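Local coordinates for replicative DNA helicase (Helicobacter pylori, PDB 3GXV), which probably unwinds duplex DNA at the replication fork as an ATP-driven hexameric helicase and engages primase through the N-terminal domain modelled here, at residues L7-N12 against V98-N103; I16-I21 against L47-A52; H26-V31 against K54-D59. All blocks are in the same frame, centred on the assembly; numbering follows the deposited sequence.

In the fold
All three contacts are packing between helices of the N-terminal domain. Interaction 1 and interaction 2 share helix 3-23, with centres about 13 Å apart, and meet where Ile101 CD1 packs on Val17 CG2 at 3.7 Å. Interactions 2 and 3 share helix 43-57 and lie closer, centres about 10 Å apart; Ile21 and Phe49 of the former press on Ile28 and Val31 of the latter. Interactions 1 and 3 fall on opposite sides of the chain's centre, about 20 Å apart between centres. Interaction 3 alone borders the second subunit.

Interaction 1 of 3, residues L7-N12 against V98-N103; sequences LQQLQN and VEEIKN
Glu100, the first residue of 98-103 to touch 7-12, sends its carboxylate across to the side-chain amide of Gln9. Its CG stands anti to the backbone N (chi1 -170°) and the chain continues extended, which carries the carboxylate well out from helix 95-119 toward helix 3-23. Gln9, extended as well, comes to meet it nearly perpendicularly, and NE2 donates to Glu100 OE2 over 3.1 Å. The N-H points fairly straight at its acceptor, 153° at the hydrogen. It arrives on the syn side of OE2, somewhat out of the carboxylate plane, while OE2 lies nearly in the plane of the amide. The planes of the two flat groups are themselves turned steeply against each other. The other end of the amide is busy too: Gln9 OE1 takes a weak hydrogen bond from Lys5.

One step on, Ile101 holds the apolar half of the contact. Leu10 faces it, and the CA atoms of Leu10 and Ile101 stand 6.9 Å apart. Leu10 CD2 lies 4.4 Å from Ile101 CA and equally far from the carbonyl O of Glu100, so this methyl rests against backbone rather than burrowing into a side chain. Ile101 CG1 stays 4.7 Å from the same methyl; the isoleucine also packs on Val17 and Leu35.

Segments 7-12 and 98-103, on the first and last helices of the domain, cross steeply, with axes 10.5 Å apart at their closest and N-to-C directions at 127°, and bury little surface. The chemistry amounts to one charge-assisted amide-to-carboxylate bond between two partly exposed side chains, with a sparse apolar contact beside it; with NE2 given to Glu100 and OE1 taken up by Lys5, the rotation of the Gln9 amide is fixed.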
loop_
_atom_site.group_PDB
_atom_site.type_symbol
_atom_site.label_atom_id
_atom_site.label_comp_id
_atom_site.label_asym_id
_atom_site.label_seq_id
_atom_site.Cartn_x
_atom_site.Cartn_y
_atom_site.Cartn_z
ATOM N N LEU B 7 -7.344 -3.222 29.138
ATOM C CA LEU B 7 -6.829 -2.041 28.468
ATOM C C LEU B 7 -5.706 -2.420 27.522
ATOM O O LEU B 7 -5.672 -1.953 26.392
ATOM C CB LEU B 7 -6.316 -1.026 29.495
ATOM C CG LEU B 7 -7.404 -0.241 30.224
ATOM C CD1 LEU B 7 -6.791 0.642 31.299
ATOM C CD2 LEU B 7 -8.177 0.569 29.208
ATOM N N GLN B 8 -4.791 -3.257 28.005
ATOM C CA GLN B 8 -3.643 -3.715 27.226
ATOM C C GLN B 8 -4.140 -4.488 26.007
ATOM O O GLN B 8 -3.542 -4.435 24.942
ATOM C CB GLN B 8 -2.739 -4.607 28.095
ATOM C CG GLN B 8 -2.197 -3.891 29.361
ATOM C CD GLN B 8 -1.351 -4.783 30.268
ATOM O OE1 GLN B 8 -1.718 -5.915 30.568
ATOM N NE2 GLN B 8 -0.225 -4.263 30.723
ATOM N N GLN B 9 -5.254 -5.187 26.193
ATOM C CA GLN B 9 -5.905 -5.993 25.168
ATOM C C GLN B 9 -6.473 -5.085 24.071
ATOM O O GLN B 9 -6.384 -5.398 22.885
ATOM C CB GLN B 9 -7.020 -6.802 25.836
ATOM C CG GLN B 9 -7.875 -7.682 24.941
ATOM C CD GLN B 9 -9.002 -8.333 25.733
ATOM O OE1 GLN B 9 -8.755 -9.046 26.706
ATOM N NE2 GLN B 9 -10.240 -8.077 25.332
ATOM N N LEU B 10 -7.051 -3.961 24.482
ATOM C CA LEU B 10 -7.628 -2.995 23.560
ATOM C C LEU B 10 -6.530 -2.391 22.681
ATOM O O LEU B 10 -6.690 -2.239 21.463
ATOM C CB LEU B 10 -8.325 -1.886 24.342
ATOM C CG LEU B 10 -9.854 -1.917 24.362
ATOM C CD1 LEU B 10 -10.380 -0.776 25.242
ATOM C CD2 LEU B 10 -10.376 -1.795 22.929
ATOM N N GLN B 11 -5.410 -2.058 23.310
ATOM C CA GLN B 11 -4.299 -1.491 22.585
ATOM C C GLN B 11 -3.760 -2.517 21.573
ATOM O O GLN B 11 -3.516 -2.185 20.412
ATOM C CB GLN B 11 -3.204 -1.066 23.575
ATOM C CG GLN B 11 -2.252 -0.047 22.996
ATOM C CD GLN B 11 -1.296 0.523 24.018
ATOM O OE1 GLN B 11 -0.430 1.327 23.682
ATOM N NE2 GLN B 11 -1.450 0.118 25.274
ATOM N N ASN B 12 -3.593 -3.758 22.022
ATOM C CA ASN B 12 -3.081 -4.841 21.189
ATOM C C ASN B 12 -4.002 -5.139 20.002
ATOM O O ASN B 12 -3.545 -5.414 18.894
ATOM C CB ASN B 12 -2.898 -6.098 22.043
ATOM C CG ASN B 12 -2.454 -7.297 21.236
ATOM O OD1 ASN B 12 -1.565 -7.196 20.392
ATOM N ND2 ASN B 12 -3.056 -8.446 21.503
ATOM N N VAL B 98 -12.774 -4.995 15.297
ATOM C CA VAL B 98 -13.242 -3.675 14.909
ATOM C C VAL B 98 -14.457 -3.258 15.722
ATOM O O VAL B 98 -14.518 -2.125 16.190
ATOM C CB VAL B 98 -13.569 -3.636 13.407
ATOM C CG1 VAL B 98 -14.194 -2.309 13.030
ATOM C CG2 VAL B 98 -12.299 -3.831 12.620
ATOM N N GLU B 99 -15.414 -4.173 15.892
ATOM C CA GLU B 99 -16.619 -3.904 16.677
ATOM C C GLU B 99 -16.261 -3.791 18.162
ATOM O O GLU B 99 -16.975 -3.144 18.935
ATOM C CB GLU B 99 -17.664 -5.014 16.504
ATOM C CG GLU B 99 -18.966 -4.714 17.247
ATOM C CD GLU B 99 -19.880 -5.924 17.422
ATOM O OE1 GLU B 99 -20.972 -5.755 18.007
ATOM O OE2 GLU B 99 -19.511 -7.035 16.987
ATOM N N GLU B 100 -15.170 -4.435 18.563
ATOM C CA GLU B 100 -14.736 -4.371 19.950
ATOM C C GLU B 100 -14.146 -2.984 20.167
ATOM O O GLU B 100 -14.415 -2.320 21.175
ATOM C CB GLU B 100 -13.681 -5.446 20.236
ATOM C CG GLU B 100 -13.367 -5.599 21.715
ATOM C CD GLU B 100 -12.501 -6.807 22.019
ATOM O OE1 GLU B 100 -12.685 -7.863 21.376
ATOM O OE2 GLU B 100 -11.646 -6.698 22.920
ATOM N N ILE B 101 -13.339 -2.547 19.205
ATOM C CA ILE B 101 -12.712 -1.231 19.267
ATOM C C ILE B 101 -13.781 -0.145 19.329
ATOM O O ILE B 101 -13.660 0.820 20.079
ATOM C CB ILE B 101 -11.807 -1.011 18.038
ATOM C CG1 ILE B 101 -10.518 -1.818 18.214
ATOM C CG2 ILE B 101 -11.506 0.480 17.848
ATOM C CD1 ILE B 101 -9.655 -1.890 16.979
ATOM N N LYS B 102 -14.838 -0.331 18.543
ATOM C CA LYS B 102 -15.945 0.620 18.473
ATOM C C LYS B 102 -16.711 0.663 19.784
ATOM O O LYS B 102 -17.083 1.741 20.253
ATOM C CB LYS B 102 -16.904 0.245 17.336
ATOM C CG LYS B 102 -18.007 1.261 17.100
ATOM C CD LYS B 102 -17.409 2.627 16.780
ATOM C CE LYS B 102 -18.476 3.697 16.673
ATOM N NZ LYS B 102 -19.452 3.379 15.613
ATOM N N ASN B 103 -16.941 -0.520 20.354
ATOM C CA ASN B 103 -17.651 -0.679 21.619
ATOM C C ASN B 103 -16.952 0.023 22.792
ATOM O O ASN B 103 -17.614 0.633 23.624
ATOM C CB ASN B 103 -17.825 -2.175 21.950
ATOM C CG ASN B 103 -19.000 -2.813 21.212
ATOM O OD1 ASN B 103 -19.053 -4.035 21.046
ATOM N ND2 ASN B 103 -19.950 -1.988 20.776
#

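Interaction 2 of 3, residues I16-I21 against L47-A52; sequences IVLSGI and LFFEIA
In the all-helical core of the DnaB-type N-terminal domain, segments 16-21 and 47-52, on helices 3-23 and 43-57, run nearly parallel, 18° apart, and Leu18 and Ile21 of the first meet Phe48 and Phe49 of the second. The segment axes approach to 11.0 Å, and large side chains make the contact. Leu18 is the hub. Its CB is directed toward 47-52 and its forked end serves both aromatics: CD1 and CD2 each lie 3.7 Å from Phe48 CD2, with CD1 coming at that ring obliquely. Leu18 and Phe48 run alongside each other, pointing opposite ways, which brings the root of the leucine into play as well, with Leu18 CB 4.1 Å from Phe48 CE2.

CD2 does double duty. It also reaches Phe49 CD1 at 3.9 Å, this time with the two side chains roughly perpendicular. Phe48 and Phe49 occupy successive positions on the helix and so fan out, and Leu18 touches both.

The four touching residues are all buried and apolar, so the joint is close hydrophobic packing with no directional bond across it. Other helices finish the enclosure. Ile85 of helix 79-87 lies against both Leu18 and Phe48, while Val31 of helix 27-32 touches Ile21 and Phe49, and the Phe40 ring meets that of Phe49. At the back of helix 3-23, where Ser19 CB points away from this contact, Ser19 OG bonds to the carbonyl of Ala88.

Further along, Ile21 stretches its longer branch straight out (chi2 -178°), and its terminal methyl comes at the edge of the Phe49 ring, near the ring plane, with Ile21 CD1 3.8 Å from Phe49 CE1.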
loop_
_atom_site.group_PDB
_atom_site.type_symbol
_atom_site.label_atom_id
_atom_site.label_comp_id
_atom_site.label_asym_id
_atom_site.label_seq_id
_atom_site.Cartn_x
_atom_site.Cartn_y
_atom_site.Cartn_z
ATOM N N ILE B 16 -3.329 -4.951 15.742
ATOM C CA ILE B 16 -3.585 -6.089 14.876
ATOM C C ILE B 16 -4.530 -5.694 13.744
ATOM O O ILE B 16 -4.413 -6.179 12.637
ATOM C CB ILE B 16 -4.187 -7.268 15.657
ATOM C CG1 ILE B 16 -3.187 -7.761 16.712
ATOM C CG2 ILE B 16 -4.548 -8.384 14.683
ATOM C CD1 ILE B 16 -3.750 -8.801 17.684
ATOM N N VAL B 17 -5.458 -4.794 14.039
ATOM C CA VAL B 17 -6.416 -4.326 13.053
ATOM C C VAL B 17 -5.729 -3.451 12.017
ATOM O O VAL B 17 -5.991 -3.583 10.820
ATOM C CB VAL B 17 -7.540 -3.522 13.726
ATOM C CG1 VAL B 17 -8.479 -2.936 12.676
ATOM C CG2 VAL B 17 -8.319 -4.422 14.661
ATOM N N LEU B 18 -4.852 -2.561 12.496
ATOM C CA LEU B 18 -4.107 -1.633 11.642
ATOM C C LEU B 18 -3.070 -2.410 10.833
ATOM O O LEU B 18 -2.801 -2.094 9.674
ATOM C CB LEU B 18 -3.410 -0.553 12.490
ATOM C CG LEU B 18 -4.235 0.525 13.222
ATOM C CD1 LEU B 18 -3.295 1.430 14.017
ATOM C CD2 LEU B 18 -5.021 1.357 12.230
ATOM N N SER B 19 -2.482 -3.419 11.468
ATOM C CA SER B 19 -1.506 -4.272 10.809
ATOM C C SER B 19 -2.229 -5.043 9.715
ATOM O O SER B 19 -1.657 -5.300 8.662
ATOM C CB SER B 19 -0.888 -5.260 11.797
ATOM O OG SER B 19 -0.193 -6.278 11.102
ATOM N N GLY B 20 -3.484 -5.405 9.974
ATOM C CA GLY B 20 -4.272 -6.131 8.986
ATOM C C GLY B 20 -4.567 -5.281 7.757
ATOM O O GLY B 20 -4.564 -5.773 6.630
ATOM N N ILE B 21 -4.823 -3.998 7.985
ATOM C CA ILE B 21 -5.109 -3.045 6.910
ATOM C C ILE B 21 -3.880 -2.859 6.019
ATOM O O ILE B 21 -4.004 -2.626 4.810
ATOM C CB ILE B 21 -5.520 -1.670 7.489
ATOM C CG1 ILE B 21 -6.887 -1.787 8.163
ATOM C CG2 ILE B 21 -5.517 -0.596 6.390
ATOM C CD1 ILE B 21 -7.401 -0.483 8.724
ATOM N N LEU B 47 -4.050 8.253 14.957
ATOM C CA LEU B 47 -3.280 9.103 14.057
ATOM C C LEU B 47 -2.867 8.279 12.833
ATOM O O LEU B 47 -2.911 8.770 11.691
ATOM C CB LEU B 47 -2.044 9.664 14.778
ATOM C CG LEU B 47 -1.092 10.612 14.023
ATOM C CD1 LEU B 47 -1.882 11.544 13.113
ATOM C CD2 LEU B 47 -0.265 11.420 15.031
ATOM N N PHE B 48 -2.468 7.030 13.086
ATOM C CA PHE B 48 -2.070 6.108 12.026
ATOM C C PHE B 48 -3.275 5.868 11.114
ATOM O O PHE B 48 -3.172 6.016 9.900
ATOM C CB PHE B 48 -1.620 4.770 12.615
ATOM C CG PHE B 48 -1.044 3.820 11.602
ATOM C CD1 PHE B 48 0.310 3.833 11.321
ATOM C CD2 PHE B 48 -1.854 2.893 10.947
ATOM C CE1 PHE B 48 0.856 2.934 10.398
ATOM C CE2 PHE B 48 -1.322 1.994 10.026
ATOM C CZ PHE B 48 0.036 2.012 9.754
ATOM N N PHE B 49 -4.413 5.504 11.703
ATOM C CA PHE B 49 -5.630 5.265 10.928
ATOM C C PHE B 49 -5.938 6.475 10.035
ATOM O O PHE B 49 -6.416 6.343 8.908
ATOM C CB PHE B 49 -6.818 5.006 11.866
ATOM C CG PHE B 49 -8.033 4.445 11.169
ATOM C CD1 PHE B 49 -7.940 3.270 10.418
ATOM C CD2 PHE B 49 -9.256 5.110 11.224
ATOM C CE1 PHE B 49 -9.042 2.774 9.737
ATOM C CE2 PHE B 49 -10.371 4.616 10.540
ATOM C CZ PHE B 49 -10.260 3.453 9.798
ATOM N N GLU B 50 -5.645 7.656 10.564
ATOM C CA GLU B 50 -5.888 8.917 9.886
ATOM C C GLU B 50 -5.035 9.038 8.630
ATOM O O GLU B 50 -5.547 9.295 7.539
ATOM C CB GLU B 50 -5.561 10.048 10.854
ATOM C CG GLU B 50 -6.184 11.407 10.578
ATOM C CD GLU B 50 -5.701 12.429 11.594
ATOM O OE1 GLU B 50 -4.564 12.920 11.439
ATOM O OE2 GLU B 50 -6.438 12.712 12.567
ATOM N N ILE B 51 -3.725 8.856 8.787
ATOM C CA ILE B 51 -2.811 8.948 7.656
ATOM C C ILE B 51 -3.159 7.885 6.619
ATOM O O ILE B 51 -3.025 8.113 5.413
ATOM C CB ILE B 51 -1.341 8.773 8.102
ATOM C CG1 ILE B 51 -0.928 9.927 9.026
ATOM C CG2 ILE B 51 -0.435 8.740 6.883
ATOM C CD1 ILE B 51 0.345 9.658 9.834
ATOM N N ALA B 52 -3.620 6.731 7.088
ATOM C CA ALA B 52 -3.979 5.644 6.189
ATOM C C ALA B 52 -5.202 6.037 5.375
ATOM O O ALA B 52 -5.227 5.862 4.159
ATOM C CB ALA B 52 -4.250 4.362 6.981
#

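Interaction 3 of 3, residues H26-V31 against K54-D59; sequences HKIEEV and KLHEED
The short helix 27-32 packs against the C-terminal end of helix 43-57, which closes in a Schellman motif with Asp59 as its C-prime residue, and the joint turns on the imidazole of His56. With CG pointing away from its own N (chi1 -161°), the ring swings across to the other segment and meets two different groups on two different sides. Over one face sits Ile28 CG2, 3.4 Å from the ring centroid and only 9° off its normal: a well-centred CH-pi contact. The isoleucine holds this methyl between backbone N and carbonyl carbon, leaving CG1 trans to N, and it also packs on Ala52, Leu53 and Ile21.

Glu29 comes instead to the ring's edge. Its extended chain lies crosswise to His56, and the carboxylate plane is tilted 53° from the ring. A negative oxygen near the polarised ring C-H is probably favourable, more so if the imidazole is protonated.

His26 nears the ring with its backbone CA, while its imidazole NE2 is taken by Glu119 of the second subunit, which also pairs with Lys27. The closest approach is at the ring edge, where Glu29 OE1 stands 3.2 Å from His56 CE1.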
loop_
_atom_site.group_PDB
_atom_site.type_symbol
_atom_site.label_atom_id
_atom_site.label_comp_id
_atom_site.label_asym_id
_atom_site.label_seq_id
_atom_site.Cartn_x
_atom_site.Cartn_y
_atom_site.Cartn_z
ATOM N N HIS B 26 -7.357 -2.770 1.151
ATOM C CA HIS B 26 -8.766 -2.650 0.800
ATOM C C HIS B 26 -9.657 -2.783 2.034
ATOM O O HIS B 26 -10.777 -2.272 2.056
ATOM C CB HIS B 26 -9.153 -3.708 -0.245
ATOM C CG HIS B 26 -9.487 -5.054 0.333
ATOM N ND1 HIS B 26 -10.671 -5.311 0.991
ATOM C CD2 HIS B 26 -8.801 -6.221 0.325
ATOM C CE1 HIS B 26 -10.702 -6.578 1.359
ATOM N NE2 HIS B 26 -9.577 -7.153 0.967
ATOM N N LYS B 27 -9.150 -3.453 3.064
ATOM C CA LYS B 27 -9.913 -3.653 4.291
ATOM C C LYS B 27 -10.174 -2.355 5.025
ATOM O O LYS B 27 -10.952 -2.327 5.990
ATOM C CB LYS B 27 -9.183 -4.611 5.235
ATOM C CG LYS B 27 -9.380 -6.104 4.947
ATOM C CD LYS B 27 -8.540 -6.944 5.900
ATOM C CE LYS B 27 -8.762 -8.441 5.713
ATOM N NZ LYS B 27 -10.048 -8.901 6.297
ATOM N N ILE B 28 -9.547 -1.278 4.566
ATOM C CA ILE B 28 -9.698 0.011 5.229
ATOM C C ILE B 28 -11.083 0.604 5.024
ATOM O O ILE B 28 -11.557 1.397 5.833
ATOM C CB ILE B 28 -8.603 1.018 4.759
ATOM C CG1 ILE B 28 -8.504 2.178 5.755
ATOM C CG2 ILE B 28 -8.932 1.556 3.372
ATOM C CD1 ILE B 28 -7.370 3.151 5.454
ATOM N N GLU B 29 -11.740 0.200 3.944
ATOM C CA GLU B 29 -13.081 0.696 3.638
ATOM C C GLU B 29 -14.076 0.107 4.632
ATOM O O GLU B 29 -14.933 0.810 5.176
ATOM C CB GLU B 29 -13.454 0.300 2.209
ATOM C CG GLU B 29 -12.398 0.725 1.197
ATOM C CD GLU B 29 -12.487 -0.021 -0.119
ATOM O OE1 GLU B 29 -11.575 0.154 -0.957
ATOM O OE2 GLU B 29 -13.464 -0.778 -0.314
ATOM N N GLU B 30 -13.938 -1.191 4.874
ATOM C CA GLU B 30 -14.813 -1.891 5.793
ATOM C C GLU B 30 -14.619 -1.370 7.221
ATOM O O GLU B 30 -15.585 -1.019 7.903
ATOM C CB GLU B 30 -14.530 -3.393 5.717
ATOM C CG GLU B 30 -14.764 -4.002 4.324
ATOM C CD GLU B 30 -13.514 -4.038 3.449
ATOM O OE1 GLU B 30 -12.577 -4.794 3.780
ATOM O OE2 GLU B 30 -13.467 -3.318 2.428
ATOM N N VAL B 31 -13.364 -1.308 7.658
ATOM C CA VAL B 31 -13.024 -0.827 8.990
ATOM C C VAL B 31 -13.528 0.593 9.231
ATOM O O VAL B 31 -14.031 0.894 10.312
ATOM C CB VAL B 31 -11.498 -0.858 9.202
ATOM C CG1 VAL B 31 -11.137 -0.279 10.575
ATOM C CG2 VAL B 31 -10.999 -2.295 9.077
ATOM N N LYS B 54 -6.147 8.902 4.596
ATOM C CA LYS B 54 -5.694 9.901 3.630
ATOM C C LYS B 54 -4.943 9.258 2.458
ATOM O O LYS B 54 -5.173 9.615 1.305
ATOM C CB LYS B 54 -4.807 10.947 4.319
ATOM C CG LYS B 54 -4.051 11.854 3.359
ATOM C CD LYS B 54 -3.581 13.149 4.006
ATOM C CE LYS B 54 -2.834 12.935 5.315
ATOM N NZ LYS B 54 -3.736 12.506 6.424
ATOM N N LEU B 55 -4.066 8.301 2.755
ATOM C CA LEU B 55 -3.303 7.612 1.718
ATOM C C LEU B 55 -4.178 6.802 0.774
ATOM O O LEU B 55 -3.845 6.637 -0.395
ATOM C CB LEU B 55 -2.269 6.670 2.341
ATOM C CG LEU B 55 -1.017 7.266 2.977
ATOM C CD1 LEU B 55 -0.171 6.147 3.595
ATOM C CD2 LEU B 55 -0.227 8.038 1.913
ATOM N N HIS B 56 -5.296 6.296 1.282
ATOM C CA HIS B 56 -6.198 5.480 0.476
ATOM C C HIS B 56 -7.111 6.311 -0.415
ATOM O O HIS B 56 -7.662 5.806 -1.398
ATOM C CB HIS B 56 -7.043 4.587 1.387
ATOM C CG HIS B 56 -7.657 3.416 0.686
ATOM N ND1 HIS B 56 -9.004 3.333 0.413
ATOM C CD2 HIS B 56 -7.105 2.272 0.220
ATOM C CE1 HIS B 56 -9.258 2.185 -0.189
ATOM N NE2 HIS B 56 -8.122 1.522 -0.319
ATOM N N GLU B 57 -7.285 7.579 -0.055
ATOM C CA GLU B 57 -8.126 8.489 -0.821
ATOM C C GLU B 57 -7.347 8.997 -2.017
ATOM O O GLU B 57 -7.915 9.548 -2.960
ATOM C CB GLU B 57 -8.556 9.671 0.047
ATOM C CG GLU B 57 -9.851 9.443 0.795
ATOM C CD GLU B 57 -11.019 9.236 -0.146
ATOM O OE1 GLU B 57 -11.353 10.178 -0.901
ATOM O OE2 GLU B 57 -11.597 8.128 -0.134
ATOM N N GLU B 58 -6.036 8.798 -1.959
ATOM C CA GLU B 58 -5.130 9.221 -3.011
ATOM C C GLU B 58 -4.619 7.997 -3.739
ATOM O O GLU B 58 -3.719 8.088 -4.568
ATOM C CB GLU B 58 -3.955 9.978 -2.409
ATOM C CG GLU B 58 -4.318 11.310 -1.810
ATOM C CD GLU B 58 -3.228 11.832 -0.912
ATOM O OE1 GLU B 58 -2.044 11.676 -1.276
ATOM O OE2 GLU B 58 -3.555 12.402 0.151
ATOM N N ASP B 59 -5.204 6.853 -3.407
ATOM C CA ASP B 59 -4.843 5.576 -4.008
ATOM C C ASP B 59 -3.363 5.241 -3.831
ATOM O O ASP B 59 -2.780 4.488 -4.620
ATOM C CB ASP B 59 -5.241 5.568 -5.486
ATOM C CG ASP B 59 -6.717 5.914 -5.690
ATOM O OD1 ASP B 59 -7.203 5.886 -6.839
ATOM O OD2 ASP B 59 -7.396 6.222 -4.690
#